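Local coordinates for putative immunoglobulin-blocking virulence protein (Mycoplasma mycoides subsp. capri, PDB 7ADK) that probably acts with a partner lipoprotein to bind and block host immunoglobulins, at residues H152-D155 / K156-I160; G332-D335 / E336-T339; N338-T341 / S342-R345; D571-R574 / M575-A579; I677-N681 / G682-T686. All blocks are in the same frame, centred on the assembly; numbering follows the deposited sequence.

In the fold
Along the chain the five local contacts come in numerical order. Contact 1 is the short helix 153-157 and its end. Contacts 2 and 3 follow without a break: the loop after strand 326-332 leads into helix 339-351, and Asn338 and Thr339 belong to both. Contact 4 covers the last nine residues of helix 567-579. It lies against contact 1, centres about 11 Å apart, and two salt bridges tie this N-terminal part of the model to helix 567-579. Contact 5 runs from the end of strand 676-679, an outermost strand of a parallel sheet within this chain, into the next loop. It lies about 50 Å from contact 2 between centres, at the interface with the partner lipoprotein.

Contact 1. Residues H152-D155 / K156-I160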
loop_
_atom_site.group_PDB
_atom_site.type_symbol
_atom_site.label_atom_id
_atom_site.label_comp_id
_atom_site.label_asym_id
_atom_site.label_seq_id
_atom_site.Cartn_x
_atom_site.Cartn_y
_atom_site.Cartn_z
ATOM N N HIS A 152 36.238 -5.191 -28.533
ATOM C CA HIS A 152 36.220 -5.690 -29.912
ATOM C C HIS A 152 35.927 -4.538 -30.867
ATOM O O HIS A 152 35.167 -3.632 -30.542
ATOM C CB HIS A 152 35.196 -6.823 -30.080
ATOM C CG HIS A 152 35.369 -7.994 -29.145
ATOM N ND1 HIS A 152 34.371 -8.900 -28.785
ATOM C CD2 HIS A 152 36.539 -8.414 -28.596
ATOM C CE1 HIS A 152 34.956 -9.804 -27.986
ATOM N NE2 HIS A 152 36.256 -9.536 -27.861
ATOM N N GLN A 153 36.489 -4.564 -32.069
ATOM C CA GLN A 153 36.277 -3.484 -33.034
ATOM C C GLN A 153 34.802 -3.399 -33.474
ATOM O O GLN A 153 34.275 -2.298 -33.620
ATOM C CB GLN A 153 37.243 -3.670 -34.205
ATOM C CG GLN A 153 37.253 -2.476 -35.168
ATOM C CD GLN A 153 37.652 -1.155 -34.520
ATOM O OE1 GLN A 153 36.948 -0.167 -34.594
ATOM N NE2 GLN A 153 38.762 -1.077 -33.840
ATOM N N ARG A 154 34.016 -4.490 -33.470
ATOM C CA ARG A 154 32.541 -4.399 -33.589
ATOM C C ARG A 154 31.841 -3.672 -32.421
ATOM O O ARG A 154 30.809 -3.040 -32.624
ATOM C CB ARG A 154 31.948 -5.784 -33.866
ATOM C CG ARG A 154 30.509 -5.692 -34.381
ATOM C CD ARG A 154 29.872 -7.059 -34.585
ATOM N NE ARG A 154 28.444 -6.964 -34.924
ATOM C CZ ARG A 154 27.432 -6.719 -34.113
ATOM N NH1 ARG A 154 27.583 -6.556 -32.837
ATOM N NH2 ARG A 154 26.232 -6.614 -34.578
ATOM N N ASP A 155 32.412 -3.666 -31.216
ATOM C CA ASP A 155 31.895 -2.859 -30.105
ATOM C C ASP A 155 32.116 -1.355 -30.328
ATOM O O ASP A 155 31.392 -0.524 -29.781
ATOM C CB ASP A 155 32.503 -3.246 -28.742
ATOM C CG ASP A 155 32.518 -4.732 -28.342
ATOM O OD1 ASP A 155 31.749 -5.541 -28.904
ATOM O OD2 ASP A 155 33.282 -5.097 -27.417
ATOM N N LYS A 156 33.108 -0.942 -31.121
ATOM C CA LYS A 156 33.275 0.472 -31.484
ATOM C C LYS A 156 32.393 0.863 -32.661
ATOM O O LYS A 156 31.716 1.882 -32.589
ATOM C CB LYS A 156 34.764 0.784 -31.694
ATOM C CG LYS A 156 35.010 2.291 -31.861
ATOM C CD LYS A 156 36.496 2.668 -31.776
ATOM C CE LYS A 156 37.079 2.570 -30.358
ATOM N NZ LYS A 156 36.626 3.666 -29.476
ATOM N N ASP A 157 32.327 0.053 -33.717
ATOM C CA ASP A 157 31.624 0.458 -34.942
ATOM C C ASP A 157 30.084 0.432 -34.843
ATOM O O ASP A 157 29.419 1.173 -35.564
ATOM C CB ASP A 157 32.201 -0.271 -36.167
ATOM C CG ASP A 157 31.835 -1.744 -36.354
ATOM O OD1 ASP A 157 30.639 -2.066 -36.453
ATOM O OD2 ASP A 157 32.747 -2.569 -36.530
ATOM N N ARG A 158 29.507 -0.317 -33.893
ATOM C CA ARG A 158 28.088 -0.224 -33.488
ATOM C C ARG A 158 27.793 0.872 -32.450
ATOM O O ARG A 158 26.657 0.990 -31.999
ATOM C CB ARG A 158 27.583 -1.584 -32.973
ATOM C CG ARG A 158 27.646 -2.741 -33.972
ATOM C CD ARG A 158 26.891 -2.502 -35.278
ATOM N NE ARG A 158 25.447 -2.306 -35.087
ATOM C CZ ARG A 158 24.579 -2.018 -36.035
ATOM N NH1 ARG A 158 24.903 -1.899 -37.272
ATOM N NH2 ARG A 158 23.336 -1.835 -35.783
ATOM N N LYS A 159 28.798 1.644 -32.022
ATOM C CA LYS A 159 28.702 2.686 -30.982
ATOM C C LYS A 159 28.041 2.161 -29.700
ATOM O O LYS A 159 27.057 2.701 -29.198
ATOM C CB LYS A 159 28.076 3.979 -31.544
ATOM C CG LYS A 159 28.831 4.506 -32.778
ATOM C CD LYS A 159 28.527 5.974 -33.085
ATOM C CE LYS A 159 29.221 6.950 -32.131
ATOM N NZ LYS A 159 30.678 7.014 -32.336
ATOM N N ILE A 160 28.570 1.035 -29.233
ATOM C CA ILE A 160 28.018 0.204 -28.155
ATOM C C ILE A 160 29.042 0.015 -27.016
ATOM O O ILE A 160 28.661 -0.244 -25.881
ATOM C CB ILE A 160 27.489 -1.105 -28.789
ATOM C CG1 ILE A 160 26.625 -1.929 -27.835
ATOM C CG2 ILE A 160 28.643 -1.940 -29.359
ATOM C CD1 ILE A 160 26.298 -3.323 -28.376
#
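Arg154 and Arg158 lie side by side on the short helix 153-157, which ends in a Schellman motif. Both side chains point the same way. CG of Arg158 sits over the centre of one face of the Arg154 guanidinium, 4.0 Å from Arg154 CZ. The two guanidinium planes are 16° apart. Arg154 NH2 and Arg158 NE approach to 4.4 Å, and nearby acids probably offset the like charges: Arg158 NH2 forms salt bridges with Asp571 and Glu567. Arg154 is extended from CG to NE, whereas Arg158 bends at chi2 and chi3. In the backbone, Asp157 N donates to Gln153 O at 3.1 Å. At the start of the helix, His152 N bonds to Asp155 OD2 at 3.2 Å, meeting it from above the carboxylate plane. Asp155 holds CG beside its own backbone N (chi1 -50°), which turns the carboxylate back toward His152. Its OD1 forms a salt bridge with Arg574 NH1. At the other end Lys159 takes a positive phi, and its N bonds to Lys156 O at 3.0 Å. Ile160 N completes the motif with a bond to Asp155 O at 3.3 Å. Ile160 CG2 then packs 4.1 Å from Asp155 CB.

Contact 2. Residues G332-D335 / E336-T339; sequences GPPD and EYNT
Pro334 and Tyr337 meet across a beta turn in the loop that joins strand 326-332 to helix 339-351. Tyr337 N donates to Pro334 O at 2.9 Å and closes the turn. The donor lies 38° out of the carbonyl plane. A second, weak bond runs from Asn338 N to Asp335 O. The packed side is apolar. CB and CG of Pro334 both rest near CD1 of the tyrosine ring, with CB to CD1 at 4.1 Å, and Pro334 O lies at the edge of that ring. The ring gets there because Tyr337 CG stands beside its own backbone N (chi1 -59°). Pro333 packs beside them: its CB is 4.2 Å from Tyr337 CB, and its CG is 3.9 Å from Asn338 CA. Outside the turn, Pro333 touches Leu311 and Pro334 touches Ile134. The other side is loose and faces solvent. Asp335 and Glu336 are exposed there, with Asp335 OD2 and Glu336 OE1 5.8 Å apart. Asn338 turns its OD1 forward to the helix, where it caps Thr341 N. The proline rings restrict the backbone leading into the turn and probably limit its motion, while the exposed carboxylates can be hydrated.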
loop_
_atom_site.group_PDB
_atom_site.type_symbol
_atom_site.label_atom_id
_atom_site.label_comp_id
_atom_site.label_asym_id
_atom_site.label_seq_id
_atom_site.Cartn_x
_atom_site.Cartn_y
_atom_site.Cartn_z
ATOM N N GLY A 332 40.531 -10.258 5.196
ATOM C CA GLY A 332 40.790 -9.078 4.378
ATOM C C GLY A 332 42.166 -9.083 3.720
ATOM O O GLY A 332 43.125 -9.582 4.310
ATOM N N PRO A 333 42.313 -8.531 2.512
ATOM C CA PRO A 333 43.612 -8.315 1.893
ATOM C C PRO A 333 44.324 -7.090 2.502
ATOM O O PRO A 333 43.689 -6.247 3.149
ATOM C CB PRO A 333 43.284 -8.104 0.420
ATOM C CG PRO A 333 41.935 -7.407 0.456
ATOM C CD PRO A 333 41.253 -8.029 1.660
ATOM N N PRO A 334 45.637 -6.924 2.283
ATOM C CA PRO A 334 46.286 -5.630 2.461
ATOM C C PRO A 334 45.670 -4.597 1.506
ATOM O O PRO A 334 45.227 -4.953 0.417
ATOM C CB PRO A 334 47.771 -5.855 2.171
ATOM C CG PRO A 334 47.928 -7.370 2.068
ATOM C CD PRO A 334 46.552 -7.874 1.690
ATOM N N ASP A 335 45.655 -3.311 1.868
ATOM C CA ASP A 335 44.913 -2.265 1.133
ATOM C C ASP A 335 45.368 -2.033 -0.318
ATOM O O ASP A 335 44.552 -1.702 -1.172
ATOM C CB ASP A 335 44.951 -0.949 1.922
ATOM C CG ASP A 335 44.123 -1.001 3.208
ATOM O OD1 ASP A 335 42.963 -1.424 3.154
ATOM O OD2 ASP A 335 44.605 -0.578 4.270
ATOM N N GLU A 336 46.634 -2.270 -0.646
ATOM C CA GLU A 336 47.135 -2.273 -2.028
ATOM C C GLU A 336 46.540 -3.389 -2.917
ATOM O O GLU A 336 46.703 -3.350 -4.131
ATOM C CB GLU A 336 48.670 -2.361 -2.033
ATOM C CG GLU A 336 49.372 -1.175 -1.354
ATOM C CD GLU A 336 49.788 -1.432 0.101
ATOM O OE1 GLU A 336 49.032 -2.041 0.883
ATOM O OE2 GLU A 336 50.879 -0.982 0.493
ATOM N N TYR A 337 45.841 -4.362 -2.330
ATOM C CA TYR A 337 45.243 -5.531 -2.980
ATOM C C TYR A 337 43.715 -5.619 -2.777
ATOM O O TYR A 337 43.082 -6.563 -3.246
ATOM C CB TYR A 337 45.970 -6.798 -2.500
ATOM C CG TYR A 337 47.452 -6.782 -2.815
ATOM C CD1 TYR A 337 48.367 -6.264 -1.887
ATOM C CD2 TYR A 337 47.902 -7.213 -4.072
ATOM C CE1 TYR A 337 49.723 -6.126 -2.229
ATOM C CE2 TYR A 337 49.265 -7.114 -4.405
ATOM C CZ TYR A 337 50.171 -6.540 -3.495
ATOM O OH TYR A 337 51.469 -6.353 -3.850
ATOM N N ASN A 338 43.096 -4.630 -2.122
ATOM C CA ASN A 338 41.644 -4.466 -2.091
ATOM C C ASN A 338 41.120 -4.010 -3.472
ATOM O O ASN A 338 41.556 -3.000 -4.021
ATOM C CB ASN A 338 41.267 -3.502 -0.946
ATOM C CG ASN A 338 39.770 -3.383 -0.700
ATOM O OD1 ASN A 338 38.968 -3.224 -1.599
ATOM N ND2 ASN A 338 39.323 -3.457 0.525
ATOM N N THR A 339 40.169 -4.745 -4.035
ATOM C CA THR A 339 39.565 -4.464 -5.346
ATOM C C THR A 339 38.429 -3.433 -5.291
ATOM O O THR A 339 38.230 -2.693 -6.251
ATOM C CB THR A 339 39.036 -5.765 -5.960
ATOM O OG1 THR A 339 38.093 -6.347 -5.099
ATOM C CG2 THR A 339 40.123 -6.803 -6.190
#

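Contact 3. Residues N338-T341 / S342-R345; sequences NTVT and SRLR
The first turn of helix 339-351 is capped at Asn338 and tied by Ser342. Ser342 OG donates to Asn338 O at 2.7 Å and lies in the carbonyl plane. Its chi1 of 59° puts OG between the backbone N and the carbonyl carbon, facing back to the helix start. The same hydroxyl is hydrogen-bonded to Thr171 OG1, which links the turn to a neighbouring loop. Asn338 is the N-cap. With CG anti to the backbone N (chi1 -173°), its OD1 reaches over the open end of the helix and accepts from Thr341 N at 3.0 Å. Val340 N adds a weak bond to the same oxygen. Further on, Leu344 N bonds to Val340 O at 3.0 Å. The side chains of these two residues lie side by side, with Val340 CG1 3.9 Å from Leu344 CD1. On another side of the helix, Arg345 bends at chi3 and curls back. Thr341 O lies over the centre of one guanidinium face, and Arg345 NH2 stands 3.9 Å from Thr341 OG1. Thr341 O itself accepts from Arg345 N at 2.8 Å. Arg343 sends NE to Asn169 OD1. Both oxygens of Asn338 thus serve the first turn: OD1 satisfies N-H groups that precede the regular helical bonding, and O takes a hydroxyl proton.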
loop_
_atom_site.group_PDB
_atom_site.type_symbol
_atom_site.label_atom_id
_atom_site.label_comp_id
_atom_site.label_asym_id
_atom_site.label_seq_id
_atom_site.Cartn_x
_atom_site.Cartn_y
_atom_site.Cartn_z
ATOM N N ASN A 338 43.096 -4.630 -2.122
ATOM C CA ASN A 338 41.644 -4.466 -2.091
ATOM C C ASN A 338 41.120 -4.010 -3.472
ATOM O O ASN A 338 41.556 -3.000 -4.021
ATOM C CB ASN A 338 41.267 -3.502 -0.946
ATOM C CG ASN A 338 39.770 -3.383 -0.700
ATOM O OD1 ASN A 338 38.968 -3.224 -1.599
ATOM N ND2 ASN A 338 39.323 -3.457 0.525
ATOM N N THR A 339 40.169 -4.745 -4.035
ATOM C CA THR A 339 39.565 -4.464 -5.346
ATOM C C THR A 339 38.429 -3.433 -5.291
ATOM O O THR A 339 38.230 -2.693 -6.251
ATOM C CB THR A 339 39.036 -5.765 -5.960
ATOM O OG1 THR A 339 38.093 -6.347 -5.099
ATOM C CG2 THR A 339 40.123 -6.803 -6.190
ATOM N N VAL A 340 37.699 -3.338 -4.176
ATOM C CA VAL A 340 36.517 -2.485 -4.031
ATOM C C VAL A 340 36.931 -1.045 -3.788
ATOM O O VAL A 340 36.559 -0.155 -4.546
ATOM C CB VAL A 340 35.586 -3.008 -2.927
ATOM C CG1 VAL A 340 34.322 -2.166 -2.798
ATOM C CG2 VAL A 340 35.174 -4.447 -3.191
ATOM N N THR A 341 37.753 -0.780 -2.772
ATOM C CA THR A 341 38.148 0.597 -2.432
ATOM C C THR A 341 39.063 1.221 -3.464
ATOM O O THR A 341 38.962 2.410 -3.717
ATOM C CB THR A 341 38.789 0.720 -1.045
ATOM O OG1 THR A 341 39.962 -0.043 -0.922
ATOM C CG2 THR A 341 37.838 0.288 0.053
ATOM N N SER A 342 39.943 0.455 -4.105
ATOM C CA SER A 342 40.811 0.979 -5.169
ATOM C C SER A 342 40.012 1.407 -6.399
ATOM O O SER A 342 40.304 2.454 -6.974
ATOM C CB SER A 342 41.882 -0.040 -5.551
ATOM O OG SER A 342 41.283 -1.228 -5.999
ATOM N N ARG A 343 38.959 0.666 -6.767
ATOM C CA ARG A 343 37.990 1.073 -7.792
ATOM C C ARG A 343 37.220 2.321 -7.375
ATOM O O ARG A 343 37.217 3.287 -8.125
ATOM C CB ARG A 343 37.039 -0.086 -8.111
ATOM C CG ARG A 343 36.127 0.170 -9.331
ATOM C CD ARG A 343 34.681 -0.268 -9.101
ATOM N NE ARG A 343 34.599 -1.676 -8.702
ATOM C CZ ARG A 343 33.856 -2.201 -7.750
ATOM N NH1 ARG A 343 32.928 -1.538 -7.142
ATOM N NH2 ARG A 343 34.049 -3.424 -7.383
ATOM N N LEU A 344 36.608 2.365 -6.188
ATOM C CA LEU A 344 35.882 3.555 -5.731
ATOM C C LEU A 344 36.778 4.800 -5.585
ATOM O O LEU A 344 36.340 5.900 -5.900
ATOM C CB LEU A 344 35.144 3.268 -4.414
ATOM C CG LEU A 344 33.737 2.679 -4.577
ATOM C CD1 LEU A 344 33.742 1.183 -4.810
ATOM C CD2 LEU A 344 32.890 2.973 -3.351
ATOM N N ARG A 345 38.039 4.649 -5.172
ATOM C CA ARG A 345 39.020 5.746 -5.133
ATOM C C ARG A 345 39.300 6.276 -6.529
ATOM O O ARG A 345 39.219 7.478 -6.755
ATOM C CB ARG A 345 40.314 5.290 -4.449
ATOM C CG ARG A 345 41.142 6.494 -3.975
ATOM C CD ARG A 345 42.510 6.104 -3.406
ATOM N NE ARG A 345 42.401 5.070 -2.360
ATOM C CZ ARG A 345 42.727 3.796 -2.466
ATOM N NH1 ARG A 345 43.362 3.305 -3.479
ATOM N NH2 ARG A 345 42.437 2.960 -1.524
#

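Contact 4. Residues D571-R574 / M575-A579; sequences DGLR and MVYYA
Arg574 and Tyr578 cross at about a right angle near the end of helix 567-579. CB of Arg574 leaves the helix backbone, and the contacts begin at CG. CG lies 4.2 Å from Tyr578 CB and sits at the edge of the tyrosine ring, near its plane. The chain then runs extended through CD to NE, with CG anti to the backbone N (chi1 -171°). At the tip, Tyr578 CB lies over one face of the guanidinium, whose plane is 41° from that of the ring. NH1 is 4.2 Å from Ala579 CB and makes a salt bridge with Asp155, while NH2 donates to Asp627 O. The helix backbone widens here into a pi-type turn. Arg574 O accepts from Tyr578 N at 2.9 Å and from Ala579 N at 2.9 Å, the two donors arriving from opposite faces of the carbonyl plane. One residue earlier in each segment, Leu573 CD1 packs 3.7 Å from Tyr577 CE2, and both residues touch Leu554 of strand 553-555. The tyrosine hydroxyls reach other loops: Tyr577 OH bonds to Pro606 O, and Tyr578 OH to Glu634 O. In this largely buried helix one carbonyl satisfies two amides where the turn widens. The arginine charge is carried past aliphatic and aromatic carbons to an acid on helix 153-157, which probably compensates it.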
loop_
_atom_site.group_PDB
_atom_site.type_symbol
_atom_site.label_atom_id
_atom_site.label_comp_id
_atom_site.label_asym_id
_atom_site.label_seq_id
_atom_site.Cartn_x
_atom_site.Cartn_y
_atom_site.Cartn_z
ATOM N N ASP A 571 21.542 -4.296 -30.350
ATOM C CA ASP A 571 22.580 -3.330 -29.951
ATOM C C ASP A 571 22.387 -2.912 -28.486
ATOM O O ASP A 571 23.265 -3.122 -27.654
ATOM C CB ASP A 571 22.548 -2.068 -30.837
ATOM C CG ASP A 571 23.085 -2.206 -32.267
ATOM O OD1 ASP A 571 23.990 -3.027 -32.546
ATOM O OD2 ASP A 571 22.650 -1.410 -33.129
ATOM N N GLY A 572 21.217 -2.368 -28.134
ATOM C CA GLY A 572 20.943 -1.917 -26.772
ATOM C C GLY A 572 21.088 -3.018 -25.723
ATOM O O GLY A 572 21.549 -2.756 -24.617
ATOM N N LEU A 573 20.736 -4.252 -26.066
ATOM C CA LEU A 573 20.759 -5.422 -25.188
ATOM C C LEU A 573 22.194 -5.884 -24.902
ATOM O O LEU A 573 22.574 -6.078 -23.749
ATOM C CB LEU A 573 19.901 -6.498 -25.873
ATOM C CG LEU A 573 19.366 -7.626 -25.010
ATOM C CD1 LEU A 573 18.312 -7.122 -24.068
ATOM C CD2 LEU A 573 18.704 -8.684 -25.870
ATOM N N ARG A 574 23.033 -5.989 -25.935
ATOM C CA ARG A 574 24.451 -6.347 -25.808
ATOM C C ARG A 574 25.284 -5.233 -25.171
ATOM O O ARG A 574 26.282 -5.553 -24.536
ATOM C CB ARG A 574 24.980 -6.785 -27.184
ATOM C CG ARG A 574 26.395 -7.388 -27.135
ATOM C CD ARG A 574 26.814 -7.979 -28.484
ATOM N NE ARG A 574 28.094 -8.712 -28.434
ATOM C CZ ARG A 574 29.312 -8.204 -28.385
ATOM N NH1 ARG A 574 29.515 -6.938 -28.262
ATOM N NH2 ARG A 574 30.353 -8.955 -28.482
ATOM N N MET A 575 24.870 -3.963 -25.249
ATOM C CA MET A 575 25.519 -2.853 -24.539
ATOM C C MET A 575 25.670 -3.162 -23.055
ATOM O O MET A 575 26.758 -3.116 -22.488
ATOM C CB MET A 575 24.733 -1.544 -24.718
ATOM C CG MET A 575 25.644 -0.361 -24.398
ATOM S SD MET A 575 24.851 1.242 -24.209
ATOM C CE MET A 575 24.246 1.066 -22.533
ATOM N N VAL A 576 24.576 -3.571 -22.433
ATOM C CA VAL A 576 24.522 -3.926 -21.021
ATOM C C VAL A 576 25.149 -5.292 -20.760
ATOM O O VAL A 576 25.993 -5.451 -19.885
ATOM C CB VAL A 576 23.064 -3.901 -20.570
ATOM C CG1 VAL A 576 22.958 -4.180 -19.095
ATOM C CG2 VAL A 576 22.432 -2.560 -20.878
ATOM N N TYR A 577 24.751 -6.294 -21.539
ATOM C CA TYR A 577 25.116 -7.674 -21.277
ATOM C C TYR A 577 26.567 -8.009 -21.617
ATOM O O TYR A 577 27.055 -8.985 -21.058
ATOM C CB TYR A 577 24.095 -8.603 -21.956
ATOM C CG TYR A 577 22.653 -8.557 -21.425
ATOM C CD1 TYR A 577 22.350 -7.989 -20.172
ATOM C CD2 TYR A 577 21.597 -9.117 -22.175
ATOM C CE1 TYR A 577 21.041 -7.977 -19.679
ATOM C CE2 TYR A 577 20.275 -9.096 -21.685
ATOM C CZ TYR A 577 19.992 -8.524 -20.432
ATOM O OH TYR A 577 18.728 -8.511 -19.936
ATOM N N TYR A 578 27.286 -7.250 -22.456
ATOM C CA TYR A 578 28.693 -7.537 -22.808
ATOM C C TYR A 578 29.570 -6.330 -23.176
ATOM O O TYR A 578 30.703 -6.280 -22.720
ATOM C CB TYR A 578 28.789 -8.555 -23.949
ATOM C CG TYR A 578 28.205 -9.922 -23.654
ATOM C CD1 TYR A 578 28.903 -10.821 -22.827
ATOM C CD2 TYR A 578 26.950 -10.279 -24.172
ATOM C CE1 TYR A 578 28.338 -12.069 -22.510
ATOM C CE2 TYR A 578 26.381 -11.520 -23.852
ATOM C CZ TYR A 578 27.077 -12.419 -23.027
ATOM O OH TYR A 578 26.503 -13.607 -22.732
ATOM N N ALA A 579 29.110 -5.372 -23.978
ATOM C CA ALA A 579 29.987 -4.320 -24.503
ATOM C C ALA A 579 30.414 -3.275 -23.449
ATOM O O ALA A 579 31.502 -2.714 -23.545
ATOM C CB ALA A 579 29.319 -3.652 -25.701
#

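Contact 5. Residues I677-N681 / G682-T686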
loop_
_atom_site.group_PDB
_atom_site.type_symbol
_atom_site.label_atom_id
_atom_site.label_comp_id
_atom_site.label_asym_id
_atom_site.label_seq_id
_atom_site.Cartn_x
_atom_site.Cartn_y
_atom_site.Cartn_z
ATOM N N ILE A 677 6.275 -14.229 -16.709
ATOM C CA ILE A 677 5.761 -13.441 -17.822
ATOM C C ILE A 677 4.663 -12.536 -17.270
ATOM O O ILE A 677 3.879 -12.953 -16.425
ATOM C CB ILE A 677 5.302 -14.314 -19.010
ATOM C CG1 ILE A 677 6.467 -15.114 -19.613
ATOM C CG2 ILE A 677 4.662 -13.448 -20.103
ATOM C CD1 ILE A 677 6.042 -16.202 -20.578
ATOM N N HIS A 678 4.615 -11.304 -17.753
ATOM C CA HIS A 678 3.636 -10.271 -17.404
ATOM C C HIS A 678 3.049 -9.621 -18.653
ATOM O O HIS A 678 3.691 -9.592 -19.696
ATOM C CB HIS A 678 4.292 -9.177 -16.565
ATOM C CG HIS A 678 4.625 -9.533 -15.154
ATOM N ND1 HIS A 678 3.738 -9.513 -14.078
ATOM C CD2 HIS A 678 5.873 -9.775 -14.692
ATOM C CE1 HIS A 678 4.482 -9.748 -12.988
ATOM N NE2 HIS A 678 5.764 -9.913 -13.335
ATOM N N PHE A 679 1.878 -9.007 -18.538
ATOM C CA PHE A 679 1.255 -8.224 -19.606
ATOM C C PHE A 679 0.819 -6.847 -19.115
ATOM O O PHE A 679 0.370 -6.713 -17.980
ATOM C CB PHE A 679 0.082 -8.997 -20.204
ATOM C CG PHE A 679 0.447 -10.285 -20.899
ATOM C CD1 PHE A 679 1.077 -10.236 -22.145
ATOM C CD2 PHE A 679 0.176 -11.530 -20.311
ATOM C CE1 PHE A 679 1.450 -11.418 -22.792
ATOM C CE2 PHE A 679 0.556 -12.715 -20.954
ATOM C CZ PHE A 679 1.197 -12.659 -22.196
ATOM N N SER A 680 0.880 -5.826 -19.964
ATOM C CA SER A 680 0.560 -4.436 -19.591
ATOM C C SER A 680 -0.862 -4.185 -19.054
ATOM O O SER A 680 -1.083 -3.222 -18.327
ATOM C CB SER A 680 0.798 -3.525 -20.793
ATOM O OG SER A 680 2.107 -3.660 -21.270
ATOM N N ASN A 681 -1.822 -5.053 -19.365
ATOM C CA ASN A 681 -3.218 -4.967 -18.941
ATOM C C ASN A 681 -3.560 -5.769 -17.661
ATOM O O ASN A 681 -4.285 -5.276 -16.801
ATOM C CB ASN A 681 -4.099 -5.384 -20.135
ATOM C CG ASN A 681 -3.859 -6.796 -20.616
ATOM O OD1 ASN A 681 -2.828 -7.393 -20.367
ATOM N ND2 ASN A 681 -4.811 -7.409 -21.255
ATOM N N GLY A 682 -3.108 -7.022 -17.536
ATOM C CA GLY A 682 -3.574 -8.008 -16.545
ATOM C C GLY A 682 -4.974 -8.643 -16.743
ATOM O O GLY A 682 -5.315 -9.586 -16.039
ATOM N N ASN A 683 -5.772 -8.205 -17.732
ATOM C CA ASN A 683 -7.090 -8.753 -18.115
ATOM C C ASN A 683 -7.046 -10.083 -18.891
ATOM O O ASN A 683 -8.064 -10.505 -19.431
ATOM C CB ASN A 683 -7.892 -7.695 -18.915
ATOM C CG ASN A 683 -8.303 -6.489 -18.094
ATOM O OD1 ASN A 683 -7.477 -5.814 -17.512
ATOM N ND2 ASN A 683 -9.574 -6.213 -17.969
ATOM N N ASN A 684 -5.900 -10.751 -18.968
ATOM C CA ASN A 684 -5.641 -11.908 -19.839
ATOM C C ASN A 684 -6.237 -13.242 -19.359
ATOM O O ASN A 684 -5.643 -14.304 -19.526
ATOM C CB ASN A 684 -4.146 -12.024 -20.125
ATOM C CG ASN A 684 -3.580 -10.690 -20.490
ATOM O OD1 ASN A 684 -3.763 -10.188 -21.578
ATOM N ND2 ASN A 684 -2.963 -10.025 -19.558
ATOM N N THR A 685 -7.398 -13.180 -18.706
ATOM C CA THR A 685 -8.164 -14.332 -18.216
ATOM C C THR A 685 -9.067 -14.927 -19.301
ATOM O O THR A 685 -9.724 -15.943 -19.080
ATOM C CB THR A 685 -8.966 -13.971 -16.955
ATOM O OG1 THR A 685 -9.902 -12.954 -17.226
ATOM C CG2 THR A 685 -8.063 -13.470 -15.825
ATOM N N THR A 686 -9.089 -14.356 -20.504
ATOM C CA THR A 686 -9.412 -15.107 -21.732
ATOM C C THR A 686 -8.116 -15.707 -22.314
ATOM O O THR A 686 -7.007 -15.493 -21.830
ATOM C CB THR A 686 -10.235 -14.230 -22.703
ATOM O OG1 THR A 686 -11.472 -13.968 -22.089
ATOM C CG2 THR A 686 -10.606 -14.834 -24.059
#
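Asn684 lays its amide obliquely against Phe679, with ND2 3.3 Å from Phe679 CB and 3.6 Å from Phe679 CD2. The amide and ring planes are 53° apart. The same amide pairs with that of Asn681 through two hydrogen bonds. Asn684 ND2 donates to Asn681 OD1 at 2.8 Å, and Asn681 ND2 donates to Asn684 OD1 at 3.0 Å. The pair is not flat, for the two amide planes stand 64° apart. Asn681 has CG between its backbone N and carbonyl carbon (chi1 61°), which directs the amide across the turn. Gly682 N adds a weak bond to Asn681 OD1. Gly682 has a positive phi, a backbone shape that suits glycine. Asn684 OD1 also accepts from Asn645 ND2, its second donor. Asn683 and Thr685 reach the partner lipoprotein: Asn683 ND2 bonds to Glu669 of that chain, and Thr685 OG1 to the backbone O of its Glu258. The turn leaves strand 676-679, an outermost strand of the parallel sheet within this chain, and leads toward strand 688-690. Strand 640-643 runs alongside in the sheet. Phe679 packs on its Leu643 and meets the Phe650 ring of strand 650-652.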